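Local coordinates for D-xylonate dehydratase (Caulobacter crescentus, PDB 5OYN), which catalyses the dehydration of D-xylonate to 2-dehydro-3-deoxy-D-arabinonate, and of D-gluconate with similar efficiency, using a [2Fe-2S] cluster and magnesium, at residues K54-I59 / P127-V132; P154-S159 / V255-D260. All blocks are in the same frame, centred on the assembly; numbering follows the deposited sequence.

Contact 1 (K54-I59 / P127-V132)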
# COMPACT_ATOMS: atom_id res chain seq x y z
N LYS A 54 9.04 -22.76 -10.92
CA LYS A 54 8.67 -22.57 -9.53
C LYS A 54 7.16 -22.73 -9.37
O LYS A 54 6.40 -22.54 -10.34
CB LYS A 54 9.10 -21.19 -9.03
CG LYS A 54 10.58 -20.86 -9.17
CD LYS A 54 10.90 -19.59 -8.37
CE LYS A 54 12.30 -19.06 -8.62
NZ LYS A 54 12.34 -17.95 -9.64
N PRO A 55 6.68 -23.10 -8.18
CA PRO A 55 5.23 -23.23 -8.00
C PRO A 55 4.55 -21.89 -7.77
O PRO A 55 5.05 -21.01 -7.06
CB PRO A 55 5.10 -24.14 -6.78
CG PRO A 55 6.35 -23.90 -6.00
CD PRO A 55 7.43 -23.44 -6.96
N ILE A 56 3.40 -21.72 -8.41
CA ILE A 56 2.54 -20.57 -8.18
C ILE A 56 1.82 -20.80 -6.87
O ILE A 56 1.00 -21.71 -6.76
CB ILE A 56 1.54 -20.36 -9.32
CG1 ILE A 56 2.24 -20.34 -10.69
CG2 ILE A 56 0.77 -19.09 -9.10
CD1 ILE A 56 3.52 -19.50 -10.74
N ILE A 57 2.12 -19.98 -5.86
CA ILE A 57 1.48 -20.07 -4.55
C ILE A 57 0.34 -19.05 -4.50
O ILE A 57 0.58 -17.85 -4.46
CB ILE A 57 2.48 -19.83 -3.42
CG1 ILE A 57 3.75 -20.66 -3.64
CG2 ILE A 57 1.82 -20.18 -2.08
CD1 ILE A 57 3.59 -22.12 -3.30
N GLY A 58 -0.90 -19.53 -4.48
CA GLY A 58 -2.00 -18.63 -4.21
C GLY A 58 -2.01 -18.20 -2.75
O GLY A 58 -1.57 -18.92 -1.86
N ILE A 59 -2.49 -16.98 -2.52
CA ILE A 59 -2.77 -16.46 -1.19
C ILE A 59 -4.23 -16.01 -1.21
O ILE A 59 -4.57 -15.05 -1.92
CB ILE A 59 -1.82 -15.32 -0.78
CG1 ILE A 59 -0.36 -15.74 -0.92
CG2 ILE A 59 -2.03 -14.90 0.67
CD1 ILE A 59 0.61 -14.62 -0.65
N PRO A 127 -3.86 -21.29 -12.76
CA PRO A 127 -2.62 -22.07 -12.59
C PRO A 127 -2.04 -21.96 -11.19
O PRO A 127 -0.96 -21.40 -10.99
CB PRO A 127 -1.68 -21.46 -13.64
CG PRO A 127 -2.15 -20.08 -13.78
CD PRO A 127 -3.65 -20.13 -13.63
N ILE A 128 -2.77 -22.51 -10.21
CA ILE A 128 -2.41 -22.41 -8.80
C ILE A 128 -1.95 -23.78 -8.33
O ILE A 128 -2.63 -24.79 -8.58
CB ILE A 128 -3.59 -21.89 -7.97
CG1 ILE A 128 -3.89 -20.44 -8.35
CG2 ILE A 128 -3.32 -22.03 -6.48
CD1 ILE A 128 -5.30 -20.01 -8.02
N ASP A 129 -0.80 -23.82 -7.66
CA ASP A 129 -0.22 -25.07 -7.19
C ASP A 129 -0.52 -25.34 -5.72
O ASP A 129 -1.12 -26.36 -5.39
CB ASP A 129 1.29 -25.06 -7.41
CG ASP A 129 1.63 -25.03 -8.87
OD1 ASP A 129 0.90 -25.71 -9.64
OD2 ASP A 129 2.61 -24.34 -9.24
N ALA A 130 -0.07 -24.46 -4.84
CA ALA A 130 -0.38 -24.53 -3.42
C ALA A 130 -1.12 -23.26 -3.03
O ALA A 130 -1.22 -22.31 -3.81
CB ALA A 130 0.90 -24.71 -2.59
N VAL A 131 -1.63 -23.24 -1.80
CA VAL A 131 -2.41 -22.10 -1.31
C VAL A 131 -2.06 -21.80 0.14
O VAL A 131 -1.69 -22.68 0.92
CB VAL A 131 -3.92 -22.35 -1.48
CG1 VAL A 131 -4.40 -23.38 -0.50
CG2 VAL A 131 -4.68 -21.04 -1.32
N VAL A 132 -2.15 -20.51 0.48
CA VAL A 132 -2.08 -20.04 1.85
C VAL A 132 -3.43 -19.43 2.17
O VAL A 132 -3.81 -18.42 1.58
CB VAL A 132 -0.95 -19.03 2.04
CG1 VAL A 132 -0.99 -18.49 3.46
CG2 VAL A 132 0.38 -19.68 1.74
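P127 meets I56 through its carbonyl: P127 O lies 3.2 Å from I56 CB, with both branches of the isoleucine beside it. I128 adds a methyl, its CG2 resting 4.0 Å from G58 N. D129 carries the one polar side-chain bond of the contact, and it grips I56 twice. Its backbone N donates to I56 O at 2.9 Å, lying in the carbonyl plane, while its side chain accepts the N-H of the same residue, with I56 N 2.9 Å from D129 OD2. The carboxylate can double back in this way because CG stands beside the backbone N (chi1 -66°); OD2 is met on its anti side, 31° out of the carboxylate plane, and also bonds the hydroxyl of S20. With an alanine here, the I56 N-H and the S20 hydroxyl would each probably lose this partner, and a gap would be likely to open beside P55. From A130 onward the two chains run as neighbouring parallel strands in the four-stranded sheet of the N-terminal dehydratase domain, where 56-61 lies between 90-95 and 130-135. A130 O accepts from G58 N, and A130 CB packs 3.8 Å from I57 CD1, on the face covered by helices 73-87 and 241-259. V131 points to the other face, beside G58, and its CG2 stands 3.8 Å from G58 O. That carbonyl receives V132 N at 2.9 Å, the donor tilted 30° from the carbonyl plane, and V132 CG2 meets I57 CG2 obliquely at 4.1 Å.

Contact 2 (P154-S159 / V255-D260); sequences PAIVLS and VDLAYD
This is an apolar strand-to-helix contact at one margin of the parallel alpha/beta sheet in the N-terminal dehydratase domain, where 155-159, the outermost strand on its side within the chain, receives the last turn of helix 241-259. No hydrogen bond crosses it. The contact illustrates how a layered alpha/beta fold joins its parts: the strand offers alternate residues to the helix, and the helix answers with a few side chains from the surface turned to the sheet. Here P154 and I156 direct their CB atoms to the helix and A155 directs its own away, while L257 supplies most of the helical surface. The branch to CD1 is extended, with CG anti to the carbonyl carbon (chi1 -65°) and CD1 anti to CA (chi2 -174°), which carries CD1 across to the strand. There the methyl lies against both A155 and I156, reaching the backbone of the first and, at 4.1 Å, CB of the second. I156 also packs on T250 and I254, and L158 on A247 and T250, earlier turns of the same helix, so the strand continues beneath it beyond P154. V358 covers L257 from a loop, and the A258 methyl rests on A130 of the adjacent strand. Residues near the N terminus also reach this end of the helix: R13 forms a salt bridge with D256. At the start of the strand P154 CB packs 4.1 Å from L257 CB, side chain to side chain. The proline ring also lies on the helix backbone, with P154 CG 4.0 Å from A258 CA. Closer still, P154 CB comes to 3.3 Å from L257 O.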
# COMPACT_ATOMS: atom_id res chain seq x y z
N PRO A 154 -1.83 -28.72 -2.06
CA PRO A 154 -1.22 -28.44 -0.75
C PRO A 154 -1.63 -27.07 -0.23
O PRO A 154 -1.57 -26.06 -0.94
CB PRO A 154 0.28 -28.52 -1.03
CG PRO A 154 0.41 -29.28 -2.31
CD PRO A 154 -0.82 -29.03 -3.09
N ALA A 155 -2.08 -27.05 1.03
CA ALA A 155 -2.68 -25.88 1.66
C ALA A 155 -2.07 -25.67 3.04
O ALA A 155 -1.46 -26.57 3.61
CB ALA A 155 -4.19 -26.03 1.79
N ILE A 156 -2.25 -24.46 3.57
CA ILE A 156 -1.81 -24.16 4.93
C ILE A 156 -2.59 -22.94 5.40
O ILE A 156 -2.85 -22.02 4.61
CB ILE A 156 -0.27 -23.95 4.97
CG1 ILE A 156 0.27 -23.95 6.39
CG2 ILE A 156 0.16 -22.69 4.19
CD1 ILE A 156 1.79 -23.73 6.41
N VAL A 157 -3.01 -22.96 6.67
CA VAL A 157 -3.81 -21.87 7.22
C VAL A 157 -2.88 -20.87 7.88
O VAL A 157 -1.94 -21.25 8.58
CB VAL A 157 -4.86 -22.39 8.21
CG1 VAL A 157 -5.34 -21.24 9.11
CG2 VAL A 157 -6.04 -23.03 7.48
N LEU A 158 -3.15 -19.59 7.64
CA LEU A 158 -2.52 -18.50 8.38
C LEU A 158 -3.62 -17.75 9.10
O LEU A 158 -4.53 -17.21 8.47
CB LEU A 158 -1.73 -17.57 7.46
CG LEU A 158 -1.08 -16.39 8.20
CD1 LEU A 158 -0.11 -16.87 9.30
CD2 LEU A 158 -0.37 -15.52 7.23
N SER A 159 -3.54 -17.71 10.43
CA SER A 159 -4.54 -17.04 11.24
C SER A 159 -4.20 -15.57 11.37
O SER A 159 -3.03 -15.20 11.43
CB SER A 159 -4.62 -17.66 12.64
OG SER A 159 -4.80 -19.07 12.57
N VAL A 255 5.75 -23.51 0.25
CA VAL A 255 6.42 -24.01 -0.95
C VAL A 255 6.96 -25.41 -0.69
O VAL A 255 6.88 -26.29 -1.56
CB VAL A 255 7.50 -23.02 -1.45
CG1 VAL A 255 6.95 -21.62 -1.56
CG2 VAL A 255 8.70 -23.05 -0.58
N ASP A 256 7.49 -25.65 0.52
CA ASP A 256 7.86 -27.00 0.93
C ASP A 256 6.69 -27.97 0.73
O ASP A 256 6.84 -29.02 0.10
CB ASP A 256 8.29 -27.00 2.40
CG ASP A 256 9.69 -26.47 2.60
OD1 ASP A 256 10.51 -26.55 1.66
OD2 ASP A 256 9.97 -26.00 3.73
N LEU A 257 5.52 -27.63 1.26
CA LEU A 257 4.34 -28.47 1.07
C LEU A 257 4.00 -28.65 -0.40
O LEU A 257 3.39 -29.65 -0.77
CB LEU A 257 3.14 -27.87 1.80
CG LEU A 257 3.12 -27.75 3.32
CD1 LEU A 257 1.74 -27.25 3.71
CD2 LEU A 257 3.41 -29.09 3.97
N ALA A 258 4.36 -27.69 -1.24
CA ALA A 258 4.09 -27.86 -2.67
C ALA A 258 5.04 -28.87 -3.29
O ALA A 258 4.63 -29.66 -4.15
CB ALA A 258 4.17 -26.52 -3.39
N TYR A 259 6.31 -28.86 -2.87
CA TYR A 259 7.28 -29.77 -3.45
C TYR A 259 7.07 -31.19 -2.94
O TYR A 259 7.00 -32.14 -3.74
CB TYR A 259 8.70 -29.28 -3.17
CG TYR A 259 9.18 -28.28 -4.22
CD1 TYR A 259 9.09 -26.91 -4.00
CD2 TYR A 259 9.70 -28.70 -5.44
CE1 TYR A 259 9.52 -26.00 -4.95
CE2 TYR A 259 10.13 -27.79 -6.40
CZ TYR A 259 10.03 -26.44 -6.14
OH TYR A 259 10.45 -25.51 -7.07
N ASP A 260 6.93 -31.36 -1.62
CA ASP A 260 6.67 -32.67 -1.04
C ASP A 260 5.26 -33.16 -1.30
O ASP A 260 4.96 -34.29 -0.93
CB ASP A 260 6.94 -32.65 0.46
CG ASP A 260 8.32 -32.13 0.79
OD1 ASP A 260 9.15 -32.07 -0.15
OD2 ASP A 260 8.56 -31.76 1.96

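From the N terminus, after three short helices, the chain lays down 54-59, then makes helix 73-87, strand 90-95 and helix 109-125 before 127-132 returns beside it; contact 1 thus closes a loop of 67 residues. Helix 141-151 then leads to 154-159, and an excursion of 95 residues, about half of it helix, ends when 255-260 comes back to close contact 2. The two loops follow in series, neither nested nor crossed. They meet through the neighbouring strands 130-135 and 155-159, where V131 N and P154 O, 3.0 Å apart, form a probable hydrogen bond. Contact 1 joins strands within the sheet, and contact 2 fastens a covering helix to its margin.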